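Local coordinates for reticulocyte binding protein (Streptococcus agalactiae COH1, PDB 3FAW), which probably hydrolyses the alpha-1,6-glucosidic bonds of pullulan and related alpha-glucans as a cell-wall pullulanase of group B Streptococcus, at residues 254-259 with 448-453; 436-441 with 468-473; 702-707 with 741-746; 217-222 with 399-404. All coordinates share one frame; numbering follows the deposited sequence.

Contact 1 of 4, residues 254-259 with 448-453; sequences LSFAKI and EFKVDG
Glu448 and Phe449, at the C-terminal end of helix 432-449, meet Leu254 through their backbone: the methyl CD2 of Leu254 rests 3.6 Å from Glu448 O and 3.5 Å from Phe449 O. The Glu448 carboxylate turns elsewhere, to a salt bridge with Lys373. Lys450 then breaks the helix with a positive phi and becomes the main wedge between the segments. Its CG slides past Leu254 CG at 3.5 Å, the two side chains running in opposite directions. A bend at chi2 (-60°) lays the methylene CD over one face of the Phe256 ring, 3.9 Å from the centroid and 14° off the normal, a CH-pi contact, while NZ hydrogen-bonds to Ser447 O. The following carbonyl, Val451 O, lies near the plane of the same ring, 3.4 Å from Phe256 CE1. Asp452 closes the run. Its OD1 sits at the edge of the Phe256 ring and accepts a nearly straight hydrogen bond from Ala257 N (2.8 Å, 163°), the donor coming from the syn side, somewhat out of the carboxylate plane. OD2 is taken by His380 NE2 and Val386 N, which should hold the carboxylate's rotation. The loop before strand 269-273 thus runs alongside the turn from helix 432-449 into barrel strand 453-456, in nearly the same direction, with helix 367-381 touching Leu254 through Lys373 and His377 and Ala257 through His380.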
loop_
_atom_site.group_PDB
_atom_site.type_symbol
_atom_site.label_atom_id
_atom_site.label_comp_id
_atom_site.label_asym_id
_atom_site.label_seq_id
_atom_site.Cartn_x
_atom_site.Cartn_y
_atom_site.Cartn_z
ATOM N N LEU A 254 -15.097 -7.831 19.027
ATOM C CA LEU A 254 -14.207 -7.010 18.210
ATOM C C LEU A 254 -14.973 -5.795 17.689
ATOM O O LEU A 254 -16.077 -5.928 17.162
ATOM C CB LEU A 254 -13.636 -7.823 17.042
ATOM C CG LEU A 254 -12.497 -7.194 16.234
ATOM C CD1 LEU A 254 -11.208 -7.114 17.051
ATOM C CD2 LEU A 254 -12.274 -7.975 14.941
ATOM N N SER A 255 -14.385 -4.614 17.866
ATOM C CA SER A 255 -15.026 -3.355 17.491
ATOM C C SER A 255 -14.004 -2.447 16.840
ATOM O O SER A 255 -12.807 -2.700 16.923
ATOM C CB SER A 255 -15.602 -2.656 18.725
ATOM O OG SER A 255 -16.360 -3.547 19.528
ATOM N N PHE A 256 -14.474 -1.376 16.212
ATOM C CA PHE A 256 -13.577 -0.378 15.633
ATOM C C PHE A 256 -12.851 0.411 16.715
ATOM O O PHE A 256 -13.233 0.380 17.889
ATOM C CB PHE A 256 -14.339 0.559 14.698
ATOM C CG PHE A 256 -14.867 -0.127 13.477
ATOM C CD1 PHE A 256 -13.998 -0.545 12.477
ATOM C CD2 PHE A 256 -16.224 -0.384 13.337
ATOM C CE1 PHE A 256 -14.474 -1.193 11.344
ATOM C CE2 PHE A 256 -16.710 -1.036 12.210
ATOM C CZ PHE A 256 -15.832 -1.440 11.210
ATOM N N ALA A 257 -11.799 1.113 16.310
ATOM C CA ALA A 257 -10.943 1.823 17.257
ATOM C C ALA A 257 -11.701 2.904 18.022
ATOM O O ALA A 257 -12.698 3.440 17.537
ATOM C CB ALA A 257 -9.751 2.433 16.538
ATOM N N LYS A 258 -11.219 3.203 19.225
ATOM C CA LYS A 258 -11.671 4.360 19.991
ATOM C C LYS A 258 -10.448 5.228 20.301
ATOM O O LYS A 258 -9.840 5.122 21.367
ATOM C CB LYS A 258 -12.393 3.921 21.269
ATOM C CG LYS A 258 -13.632 3.061 21.002
ATOM C CD LYS A 258 -14.334 2.661 22.294
ATOM C CE LYS A 258 -15.446 1.645 22.042
ATOM N NZ LYS A 258 -14.931 0.326 21.582
ATOM N N ILE A 259 -10.095 6.073 19.336
ATOM C CA ILE A 259 -8.924 6.944 19.433
ATOM C C ILE A 259 -9.356 8.265 20.074
ATOM O O ILE A 259 -10.281 8.920 19.590
ATOM C CB ILE A 259 -8.312 7.237 18.036
ATOM C CG1 ILE A 259 -8.098 5.944 17.236
ATOM C CG2 ILE A 259 -6.990 7.980 18.174
ATOM C CD1 ILE A 259 -7.691 6.180 15.800
ATOM N N GLU A 448 -15.285 -7.421 9.034
ATOM C CA GLU A 448 -14.889 -8.662 9.715
ATOM C C GLU A 448 -13.752 -8.440 10.718
ATOM O O GLU A 448 -13.834 -8.890 11.859
ATOM C CB GLU A 448 -14.482 -9.736 8.698
ATOM C CG GLU A 448 -14.354 -11.140 9.289
ATOM C CD GLU A 448 -15.627 -11.604 9.975
ATOM O OE1 GLU A 448 -16.712 -11.462 9.375
ATOM O OE2 GLU A 448 -15.548 -12.108 11.114
ATOM N N PHE A 449 -12.690 -7.761 10.288
ATOM C CA PHE A 449 -11.521 -7.524 11.150
ATOM C C PHE A 449 -11.546 -6.169 11.887
ATOM O O PHE A 449 -10.644 -5.873 12.672
ATOM C CB PHE A 449 -10.230 -7.689 10.339
ATOM C CG PHE A 449 -9.977 -9.104 9.885
ATOM C CD1 PHE A 449 -9.328 -10.010 10.716
ATOM C CD2 PHE A 449 -10.399 -9.536 8.632
ATOM C CE1 PHE A 449 -9.093 -11.322 10.301
ATOM C CE2 PHE A 449 -10.171 -10.842 8.210
ATOM C CZ PHE A 449 -9.519 -11.737 9.042
ATOM N N LYS A 450 -12.596 -5.376 11.650
ATOM C CA LYS A 450 -12.764 -4.036 12.247
ATOM C C LYS A 450 -11.570 -3.118 11.976
ATOM O O LYS A 450 -11.050 -2.452 12.879
ATOM C CB LYS A 450 -13.064 -4.123 13.749
ATOM C CG LYS A 450 -14.262 -4.989 14.105
ATOM C CD LYS A 450 -15.560 -4.504 13.478
ATOM C CE LYS A 450 -16.735 -5.368 13.917
ATOM N NZ LYS A 450 -17.820 -5.412 12.904
ATOM N N VAL A 451 -11.154 -3.087 10.712
ATOM C CA VAL A 451 -10.011 -2.292 10.280
ATOM C C VAL A 451 -10.387 -0.807 10.233
ATOM O O VAL A 451 -11.502 -0.444 9.844
ATOM C CB VAL A 451 -9.492 -2.779 8.903
ATOM C CG1 VAL A 451 -8.417 -1.855 8.364
ATOM C CG2 VAL A 451 -8.966 -4.199 9.026
ATOM N N ASP A 452 -9.453 0.045 10.646
ATOM C CA ASP A 452 -9.731 1.472 10.815
ATOM C C ASP A 452 -9.274 2.320 9.630
ATOM O O ASP A 452 -9.587 3.506 9.560
ATOM C CB ASP A 452 -9.083 1.966 12.099
ATOM C CG ASP A 452 -9.513 1.156 13.297
ATOM O OD1 ASP A 452 -10.680 1.303 13.720
ATOM O OD2 ASP A 452 -8.689 0.361 13.795
ATOM N N GLY A 453 -8.539 1.711 8.707
ATOM C CA GLY A 453 -8.077 2.407 7.517
ATOM C C GLY A 453 -7.335 1.502 6.562
ATOM O O GLY A 453 -7.038 0.356 6.893
#

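Contact 2 of 4, residues 436-441 with 468-473; sequences RVLVDS and ELAYKE
Glu473 meets Val439 not with its flat carboxylate but with the methylene CG, 3.8 Å from Val439 CG1, the two side chains crossing at about a right angle. Arg436 and Asp440 pair within helix 432-449, turned from the second helix: Asp440 CG lies in the guanidinium plane of Arg436, at its edge. Arg436 NE makes the salt bridge, 2.9 Å to Asp440 OD2, reaching the syn lone pair of that oxygen although the oxygen is tilted 23° from the guanidinium plane. Tyr220 OH is a further partner of this oxygen, and NH1 of the arginine goes to Tyr131 O and Gly133 O. The two helices are successive outer helices of the TIM barrel, joined through strand 453-456. Over 436-441 and 468-473 the axes run nearly parallel, crossing at -23° and 9.1 Å apart. Ala470 lies opposite Val439, and its CB receives the Leu438 methyl CD2 at 3.5 Å. With CG1 of Val439 anti to the backbone N (chi1 175°), the other branch, CG2, is left to touch Leu469 CD2 at 3.9 Å and to lie near Ala470 N. Leu469 also packs against Arg435, and Glu473 against Lys443, both on helix 432-449.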
loop_
_atom_site.group_PDB
_atom_site.type_symbol
_atom_site.label_atom_id
_atom_site.label_comp_id
_atom_site.label_asym_id
_atom_site.label_seq_id
_atom_site.Cartn_x
_atom_site.Cartn_y
_atom_site.Cartn_z
ATOM N N ARG A 436 -15.609 -5.349 -8.122
ATOM C CA ARG A 436 -16.182 -6.102 -6.996
ATOM C C ARG A 436 -15.116 -6.722 -6.090
ATOM O O ARG A 436 -15.232 -6.665 -4.862
ATOM C CB ARG A 436 -17.124 -7.208 -7.487
ATOM C CG ARG A 436 -18.558 -6.757 -7.734
ATOM C CD ARG A 436 -19.518 -7.938 -7.675
ATOM N NE ARG A 436 -19.580 -8.519 -6.331
ATOM C CZ ARG A 436 -20.237 -9.633 -6.012
ATOM N NH1 ARG A 436 -20.907 -10.315 -6.930
ATOM N NH2 ARG A 436 -20.230 -10.064 -4.756
ATOM N N VAL A 437 -14.081 -7.308 -6.691
ATOM C CA VAL A 437 -12.999 -7.930 -5.924
ATOM C C VAL A 437 -12.346 -6.927 -4.967
ATOM O O VAL A 437 -12.138 -7.228 -3.793
ATOM C CB VAL A 437 -11.911 -8.533 -6.845
ATOM C CG1 VAL A 437 -10.676 -8.916 -6.034
ATOM C CG2 VAL A 437 -12.458 -9.735 -7.607
ATOM N N LEU A 438 -12.036 -5.740 -5.482
ATOM C CA LEU A 438 -11.442 -4.668 -4.682
ATOM C C LEU A 438 -12.394 -4.191 -3.584
ATOM O O LEU A 438 -12.033 -4.174 -2.405
ATOM C CB LEU A 438 -11.043 -3.491 -5.585
ATOM C CG LEU A 438 -10.338 -2.291 -4.938
ATOM C CD1 LEU A 438 -9.501 -1.533 -5.967
ATOM C CD2 LEU A 438 -11.335 -1.341 -4.265
ATOM N N VAL A 439 -13.607 -3.820 -3.982
ATOM C CA VAL A 439 -14.599 -3.254 -3.062
ATOM C C VAL A 439 -15.109 -4.279 -2.037
ATOM O O VAL A 439 -15.240 -3.956 -0.853
ATOM C CB VAL A 439 -15.780 -2.610 -3.839
ATOM C CG1 VAL A 439 -16.863 -2.121 -2.892
ATOM C CG2 VAL A 439 -15.279 -1.459 -4.701
ATOM N N ASP A 440 -15.385 -5.505 -2.481
ATOM C CA ASP A 440 -15.847 -6.561 -1.569
ATOM C C ASP A 440 -14.791 -6.940 -0.530
ATOM O O ASP A 440 -15.132 -7.213 0.619
ATOM C CB ASP A 440 -16.269 -7.829 -2.325
ATOM C CG ASP A 440 -17.466 -7.612 -3.236
ATOM O OD1 ASP A 440 -18.275 -6.685 -3.002
ATOM O OD2 ASP A 440 -17.588 -8.389 -4.202
ATOM N N SER A 441 -13.520 -6.977 -0.933
ATOM C CA SER A 441 -12.433 -7.273 0.006
ATOM C C SER A 441 -12.249 -6.145 1.023
ATOM O O SER A 441 -12.034 -6.402 2.206
ATOM C CB SER A 441 -11.118 -7.565 -0.728
ATOM O OG SER A 441 -10.883 -6.634 -1.765
ATOM N N GLU A 468 -13.021 5.625 -4.993
ATOM C CA GLU A 468 -14.153 6.383 -4.446
ATOM C C GLU A 468 -15.192 5.446 -3.844
ATOM O O GLU A 468 -15.634 5.638 -2.712
ATOM C CB GLU A 468 -14.834 7.226 -5.535
ATOM C CG GLU A 468 -14.327 8.658 -5.665
ATOM C CD GLU A 468 -14.810 9.583 -4.549
ATOM O OE1 GLU A 468 -15.457 9.101 -3.594
ATOM O OE2 GLU A 468 -14.538 10.799 -4.631
ATOM N N LEU A 469 -15.583 4.439 -4.620
ATOM C CA LEU A 469 -16.588 3.469 -4.188
ATOM C C LEU A 469 -16.105 2.674 -2.976
ATOM O O LEU A 469 -16.863 2.460 -2.032
ATOM C CB LEU A 469 -16.949 2.516 -5.332
ATOM C CG LEU A 469 -18.091 1.523 -5.094
ATOM C CD1 LEU A 469 -19.397 2.266 -4.822
ATOM C CD2 LEU A 469 -18.249 0.588 -6.284
ATOM N N ALA A 470 -14.850 2.235 -3.011
ATOM C CA ALA A 470 -14.252 1.521 -1.881
ATOM C C ALA A 470 -14.309 2.361 -0.602
ATOM O O ALA A 470 -14.585 1.838 0.478
ATOM C CB ALA A 470 -12.812 1.124 -2.195
ATOM N N TYR A 471 -14.050 3.661 -0.740
ATOM C CA TYR A 471 -14.100 4.593 0.387
ATOM C C TYR A 471 -15.531 4.759 0.898
ATOM O O TYR A 471 -15.775 4.711 2.104
ATOM C CB TYR A 471 -13.524 5.954 -0.013
ATOM C CG TYR A 471 -13.581 6.998 1.083
ATOM C CD1 TYR A 471 -12.611 7.043 2.081
ATOM C CD2 TYR A 471 -14.602 7.946 1.118
ATOM C CE1 TYR A 471 -12.657 7.998 3.084
ATOM C CE2 TYR A 471 -14.657 8.908 2.120
ATOM C CZ TYR A 471 -13.680 8.927 3.098
ATOM O OH TYR A 471 -13.727 9.874 4.087
ATOM N N LYS A 472 -16.463 4.953 -0.032
ATOM C CA LYS A 472 -17.877 5.130 0.299
ATOM C C LYS A 472 -18.393 3.955 1.127
ATOM O O LYS A 472 -18.998 4.147 2.183
ATOM C CB LYS A 472 -18.706 5.290 -0.983
ATOM C CG LYS A 472 -20.179 5.631 -0.760
ATOM C CD LYS A 472 -20.910 5.815 -2.082
ATOM C CE LYS A 472 -22.373 6.183 -1.871
ATOM N NZ LYS A 472 -23.120 6.295 -3.155
ATOM N N GLU A 473 -18.123 2.746 0.643
ATOM C CA GLU A 473 -18.565 1.510 1.292
ATOM C C GLU A 473 -17.911 1.295 2.652
ATOM O O GLU A 473 -18.583 0.904 3.609
ATOM C CB GLU A 473 -18.274 0.304 0.392
ATOM C CG GLU A 473 -19.110 0.252 -0.892
ATOM C CD GLU A 473 -20.582 -0.092 -0.657
ATOM O OE1 GLU A 473 -20.922 -0.651 0.408
ATOM O OE2 GLU A 473 -21.403 0.191 -1.556
#

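Contact 3 of 4, residues 702-707 with 741-746; sequences RSTDAF and TIDSKG
Thr704 OG1 is gripped twice: it donates to Asp743 OD2 at 2.9 Å, reaching the anti side of that carboxylate, and accepts from Ala706 N at 3.2 Å, an ST turn at the start of the short 3-10 segment 705-707. Beside it, the Asp705 carboxylate clasps Ser744 with both oxygens. OD1 takes Ser744 N at 3.0 Å and OD2 takes Ser744 OG at 2.7 Å, each through the syn lone pair. The chi1 of 64°, which sets Asp705 CG between its backbone N and carbonyl carbon, brings the group to this turn. The two aspartates cross with their carboxylate planes 70° apart; with OD1 of Asp705 4.8 Å from OD2 of Asp743, the like charges are probably eased by the donors around them. Asp743 OD1 also receives weak bonds from Lys745 N and Gly746 N, inside the type I turn. Further along, Thr741 OG1 donates to Ala706 O at 2.7 Å, an oxygen shared with Gln612 NE2, and Thr741 CG2 packs on Ala706 CB at 3.7 Å. The contact fastens the turn after helix 685-703, with its 3-10 segment, to the hairpin of strands 736-742 and 748-754 in the C-terminal beta domain; Tyr749 of strand 748-754 touches Thr704, Ala706 and Thr741.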
loop_
_atom_site.group_PDB
_atom_site.type_symbol
_atom_site.label_atom_id
_atom_site.label_comp_id
_atom_site.label_asym_id
_atom_site.label_seq_id
_atom_site.Cartn_x
_atom_site.Cartn_y
_atom_site.Cartn_z
ATOM N N ARG A 702 -0.260 16.141 19.163
ATOM C CA ARG A 702 -1.606 15.746 19.588
ATOM C C ARG A 702 -2.186 16.656 20.677
ATOM O O ARG A 702 -3.395 16.630 20.936
ATOM C CB ARG A 702 -1.602 14.288 20.058
ATOM C CG ARG A 702 -1.192 13.300 18.961
ATOM C CD ARG A 702 -1.421 11.846 19.366
ATOM N NE ARG A 702 -2.843 11.543 19.538
ATOM C CZ ARG A 702 -3.324 10.420 20.070
ATOM N NH1 ARG A 702 -2.507 9.459 20.489
ATOM N NH2 ARG A 702 -4.638 10.256 20.187
ATOM N N SER A 703 -1.332 17.461 21.303
ATOM C CA SER A 703 -1.755 18.345 22.388
ATOM C C SER A 703 -2.504 19.591 21.906
ATOM O O SER A 703 -3.164 20.252 22.705
ATOM C CB SER A 703 -0.546 18.773 23.229
ATOM O OG SER A 703 0.261 19.714 22.538
ATOM N N THR A 704 -2.398 19.918 20.619
ATOM C CA THR A 704 -2.964 21.169 20.101
ATOM C C THR A 704 -3.303 21.090 18.610
ATOM O O THR A 704 -2.504 20.601 17.806
ATOM C CB THR A 704 -1.986 22.352 20.330
ATOM O OG1 THR A 704 -2.482 23.531 19.685
ATOM C CG2 THR A 704 -0.603 22.029 19.777
ATOM N N ASP A 705 -4.478 21.606 18.246
ATOM C CA ASP A 705 -4.899 21.652 16.840
ATOM C C ASP A 705 -4.178 22.727 16.010
ATOM O O ASP A 705 -4.471 22.889 14.819
ATOM C CB ASP A 705 -6.428 21.782 16.716
ATOM C CG ASP A 705 -6.975 23.084 17.290
ATOM O OD1 ASP A 705 -6.334 24.145 17.139
ATOM O OD2 ASP A 705 -8.077 23.041 17.877
ATOM N N ALA A 706 -3.240 23.450 16.627
ATOM C CA ALA A 706 -2.342 24.346 15.892
ATOM C C ALA A 706 -1.591 23.621 14.772
ATOM O O ALA A 706 -1.277 24.224 13.749
ATOM C CB ALA A 706 -1.346 25.000 16.837
ATOM N N PHE A 707 -1.295 22.339 14.979
ATOM C CA PHE A 707 -0.569 21.536 13.991
ATOM C C PHE A 707 -1.504 20.641 13.159
ATOM O O PHE A 707 -1.037 19.852 12.336
ATOM C CB PHE A 707 0.482 20.667 14.694
ATOM C CG PHE A 707 1.482 21.454 15.510
ATOM C CD1 PHE A 707 2.357 22.343 14.894
ATOM C CD2 PHE A 707 1.560 21.291 16.890
ATOM C CE1 PHE A 707 3.281 23.069 15.640
ATOM C CE2 PHE A 707 2.485 22.011 17.644
ATOM C CZ PHE A 707 3.345 22.899 17.021
ATOM N N THR A 741 2.235 29.144 14.258
ATOM C CA THR A 741 0.847 28.728 14.124
ATOM C C THR A 741 0.096 29.042 15.420
ATOM O O THR A 741 0.703 29.210 16.479
ATOM C CB THR A 741 0.727 27.225 13.762
ATOM O OG1 THR A 741 -0.656 26.865 13.667
ATOM C CG2 THR A 741 1.421 26.344 14.799
ATOM N N ILE A 742 -1.226 29.140 15.312
ATOM C CA ILE A 742 -2.093 29.483 16.438
ATOM C C ILE A 742 -3.219 28.458 16.483
ATOM O O ILE A 742 -3.727 28.054 15.436
ATOM C CB ILE A 742 -2.710 30.899 16.276
ATOM C CG1 ILE A 742 -1.667 31.903 15.761
ATOM C CG2 ILE A 742 -3.309 31.371 17.595
ATOM C CD1 ILE A 742 -2.218 33.294 15.497
ATOM N N ASP A 743 -3.607 28.026 17.679
ATOM C CA ASP A 743 -4.690 27.044 17.798
ATOM C C ASP A 743 -6.032 27.716 18.105
ATOM O O ASP A 743 -6.104 28.940 18.257
ATOM C CB ASP A 743 -4.336 25.939 18.810
ATOM C CG ASP A 743 -4.368 26.401 20.252
ATOM O OD1 ASP A 743 -4.707 27.571 20.523
ATOM O OD2 ASP A 743 -4.050 25.566 21.127
ATOM N N SER A 744 -7.084 26.904 18.183
ATOM C CA SER A 744 -8.451 27.390 18.401
ATOM C C SER A 744 -8.643 28.141 19.728
ATOM O O SER A 744 -9.557 28.955 19.851
ATOM C CB SER A 744 -9.443 26.224 18.312
ATOM O OG SER A 744 -9.074 25.168 19.184
ATOM N N LYS A 745 -7.790 27.863 20.710
ATOM C CA LYS A 745 -7.804 28.597 21.980
ATOM C C LYS A 745 -6.963 29.870 21.882
ATOM O O LYS A 745 -7.085 30.767 22.720
ATOM C CB LYS A 745 -7.239 27.744 23.111
ATOM C CG LYS A 745 -7.767 26.319 23.208
ATOM C CD LYS A 745 -7.034 25.511 24.289
ATOM C CE LYS A 745 -6.475 26.380 25.430
ATOM N NZ LYS A 745 -5.842 25.565 26.511
ATOM N N GLY A 746 -6.080 29.903 20.876
ATOM C CA GLY A 746 -5.190 31.031 20.582
ATOM C C GLY A 746 -4.226 31.369 21.740
ATOM O O GLY A 746 -3.784 32.518 21.847
#

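Contact 4 of 4, residues 217-222 with 399-404; sequences LDPYAK and YLFEDI
Pro219 is the bump of this contact, a pyrrolidine ring pushed into the hollow between Phe401 and Ile404. Its CB meets Phe401 CE1 at 3.6 Å, with CZ of the ring close behind, the approach being oblique. On the other flank the Ile404 methyl CD1 comes end-on against Pro219 CD, at 3.8 Å. A chi1 of -59° sets CG1 of Ile404 anti to its carbonyl carbon and sends that delta methyl toward the proline; the same methyl lies 3.8 Å from Leu217 O. Leu217 and Leu400 approach more loosely, CD2 to CD2 at 4.5 Å. Where the backbones stand too far apart to bond, two waters bridge them: water 1 accepts from Leu217 N and donates to Leu400 O, and water 2 donates to Leu217 O and to the same Leu400 O. Water 2 also sits over the centre of the Phe401 face, 4.3 Å above its plane. The proline is held in a type I turn from Asp218 to Ala221, tightened by an Asx turn in which Asp218 OD1 takes Tyr220 N. The contact joins the CBM48 domain, just beyond strand 212-216, to the short helix 399-402 of the catalytic domain; Ile216 of that strand packs on Ile404, and Tyr220 packs on Arg436 of helix 432-449.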
loop_
_atom_site.group_PDB
_atom_site.type_symbol
_atom_site.label_atom_id
_atom_site.label_comp_id
_atom_site.label_asym_id
_atom_site.label_seq_id
_atom_site.Cartn_x
_atom_site.Cartn_y
_atom_site.Cartn_z
ATOM N N LEU A 217 -7.631 -20.878 -8.114
ATOM C CA LEU A 217 -7.824 -20.500 -6.712
ATOM C C LEU A 217 -9.025 -19.576 -6.605
ATOM O O LEU A 217 -9.067 -18.538 -7.261
ATOM C CB LEU A 217 -6.572 -19.796 -6.167
ATOM C CG LEU A 217 -6.692 -19.083 -4.812
ATOM C CD1 LEU A 217 -7.219 -20.034 -3.743
ATOM C CD2 LEU A 217 -5.349 -18.479 -4.379
ATOM N N ASP A 218 -10.000 -19.964 -5.785
ATOM C CA ASP A 218 -11.173 -19.134 -5.511
ATOM C C ASP A 218 -10.723 -17.727 -5.091
ATOM O O ASP A 218 -10.092 -17.567 -4.044
ATOM C CB ASP A 218 -12.016 -19.785 -4.407
ATOM C CG ASP A 218 -13.357 -19.105 -4.197
ATOM O OD1 ASP A 218 -13.638 -18.070 -4.844
ATOM O OD2 ASP A 218 -14.145 -19.613 -3.371
ATOM N N PRO A 219 -11.024 -16.701 -5.915
ATOM C CA PRO A 219 -10.611 -15.346 -5.536
ATOM C C PRO A 219 -11.267 -14.814 -4.257
ATOM O O PRO A 219 -10.705 -13.934 -3.620
ATOM C CB PRO A 219 -10.989 -14.488 -6.757
ATOM C CG PRO A 219 -11.911 -15.293 -7.559
ATOM C CD PRO A 219 -11.714 -16.735 -7.217
ATOM N N TYR A 220 -12.430 -15.356 -3.893
ATOM C CA TYR A 220 -13.151 -14.971 -2.676
ATOM C C TYR A 220 -12.867 -15.897 -1.490
ATOM O O TYR A 220 -13.603 -15.883 -0.506
ATOM C CB TYR A 220 -14.660 -14.917 -2.957
ATOM C CG TYR A 220 -15.083 -13.640 -3.633
ATOM C CD1 TYR A 220 -14.740 -13.396 -4.959
ATOM C CD2 TYR A 220 -15.805 -12.666 -2.948
ATOM C CE1 TYR A 220 -15.107 -12.226 -5.588
ATOM C CE2 TYR A 220 -16.179 -11.484 -3.573
ATOM C CZ TYR A 220 -15.825 -11.274 -4.897
ATOM O OH TYR A 220 -16.181 -10.121 -5.546
ATOM N N ALA A 221 -11.799 -16.685 -1.584
ATOM C CA ALA A 221 -11.356 -17.557 -0.493
ATOM C C ALA A 221 -11.016 -16.761 0.773
ATOM O O ALA A 221 -10.259 -15.787 0.716
ATOM C CB ALA A 221 -10.141 -18.385 -0.939
ATOM N N LYS A 222 -11.577 -17.185 1.906
ATOM C CA LYS A 222 -11.393 -16.499 3.186
ATOM C C LYS A 222 -10.195 -17.026 3.976
ATOM O O LYS A 222 -9.753 -16.391 4.933
ATOM C CB LYS A 222 -12.667 -16.607 4.036
ATOM C CG LYS A 222 -13.937 -16.071 3.357
ATOM C CD LYS A 222 -13.813 -14.601 2.953
ATOM C CE LYS A 222 -15.082 -14.091 2.290
ATOM N NZ LYS A 222 -15.360 -14.784 0.998
ATOM N N TYR A 399 -1.841 -15.670 -14.454
ATOM C CA TYR A 399 -2.749 -16.817 -14.503
ATOM C C TYR A 399 -3.747 -16.903 -13.328
ATOM O O TYR A 399 -4.814 -17.498 -13.474
ATOM C CB TYR A 399 -1.978 -18.139 -14.688
ATOM C CG TYR A 399 -1.042 -18.559 -13.564
ATOM C CD1 TYR A 399 -1.534 -18.939 -12.314
ATOM C CD2 TYR A 399 0.332 -18.629 -13.774
ATOM C CE1 TYR A 399 -0.679 -19.346 -11.297
ATOM C CE2 TYR A 399 1.196 -19.040 -12.766
ATOM C CZ TYR A 399 0.684 -19.394 -11.527
ATOM O OH TYR A 399 1.537 -19.799 -10.532
ATOM N N LEU A 400 -3.411 -16.304 -12.186
ATOM C CA LEU A 400 -4.276 -16.340 -10.997
ATOM C C LEU A 400 -5.738 -16.024 -11.313
ATOM O O LEU A 400 -6.646 -16.693 -10.818
ATOM C CB LEU A 400 -3.765 -15.371 -9.915
ATOM C CG LEU A 400 -2.662 -15.916 -9.010
ATOM C CD1 LEU A 400 -1.917 -14.795 -8.279
ATOM C CD2 LEU A 400 -3.259 -16.921 -8.013
ATOM N N PHE A 401 -5.943 -14.985 -12.120
ATOM C CA PHE A 401 -7.268 -14.575 -12.578
ATOM C C PHE A 401 -7.518 -14.936 -14.046
ATOM O O PHE A 401 -8.654 -15.214 -14.425
ATOM C CB PHE A 401 -7.453 -13.071 -12.373
ATOM C CG PHE A 401 -7.834 -12.694 -10.967
ATOM C CD1 PHE A 401 -9.161 -12.681 -10.578
ATOM C CD2 PHE A 401 -6.865 -12.345 -10.038
ATOM C CE1 PHE A 401 -9.519 -12.333 -9.284
ATOM C CE2 PHE A 401 -7.214 -12.005 -8.744
ATOM C CZ PHE A 401 -8.544 -11.993 -8.369
ATOM N N GLU A 402 -6.469 -14.942 -14.867
ATOM C CA GLU A 402 -6.628 -15.213 -16.304
ATOM C C GLU A 402 -7.107 -16.640 -16.566
ATOM O O GLU A 402 -7.856 -16.881 -17.514
ATOM C CB GLU A 402 -5.330 -14.943 -17.069
ATOM C CG GLU A 402 -5.505 -14.779 -18.589
ATOM C CD GLU A 402 -6.211 -13.487 -18.990
ATOM O OE1 GLU A 402 -6.435 -12.616 -18.125
ATOM O OE2 GLU A 402 -6.542 -13.336 -20.189
ATOM N N ASP A 403 -6.681 -17.581 -15.727
ATOM C CA ASP A 403 -7.174 -18.956 -15.805
ATOM C C ASP A 403 -8.675 -19.054 -15.536
ATOM O O ASP A 403 -9.337 -19.930 -16.071
ATOM C CB ASP A 403 -6.447 -19.861 -14.804
ATOM C CG ASP A 403 -5.031 -20.212 -15.236
ATOM O OD1 ASP A 403 -4.675 -20.000 -16.413
ATOM O OD2 ASP A 403 -4.274 -20.716 -14.380
ATOM N N ILE A 404 -9.203 -18.170 -14.689
ATOM C CA ILE A 404 -10.602 -18.257 -14.266
ATOM C C ILE A 404 -11.528 -17.825 -15.392
ATOM O O ILE A 404 -12.468 -18.535 -15.744
ATOM C CB ILE A 404 -10.881 -17.389 -13.019
ATOM C CG1 ILE A 404 -9.995 -17.834 -11.846
ATOM C CG2 ILE A 404 -12.360 -17.467 -12.633
ATOM C CD1 ILE A 404 -10.120 -16.965 -10.608
HETATM O O HOH W 1 -6.053 -19.185 -9.993
HETATM O O HOH W 2 -7.348 -16.277 -8.009
#

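How the contacts relate
Contacts 1 and 2 both use helix 432-449, its C-terminal end and its N-terminal half, with centres about 17 Å apart. Contacts 2, 3 and 4 are largely buried, contact 1 only partly. Their chemistry follows their place: the barrel helices of contact 2 meet through aliphatic groups, the domain boundary of contact 4 adds bridging waters to a small apolar core, and contact 3, farthest from the chain centre, relies on hydroxyl and carboxylate bonds. Contact 1 mixes a CH-pi contact with one backbone-to-carboxylate hydrogen bond. Val437 CG2 of contact 2 approaches Phe401 CE1 of contact 4 at 4.3 Å, whereas contacts 3 and 4 lie about 50 Å apart between centres, on opposite sides of the chain centre.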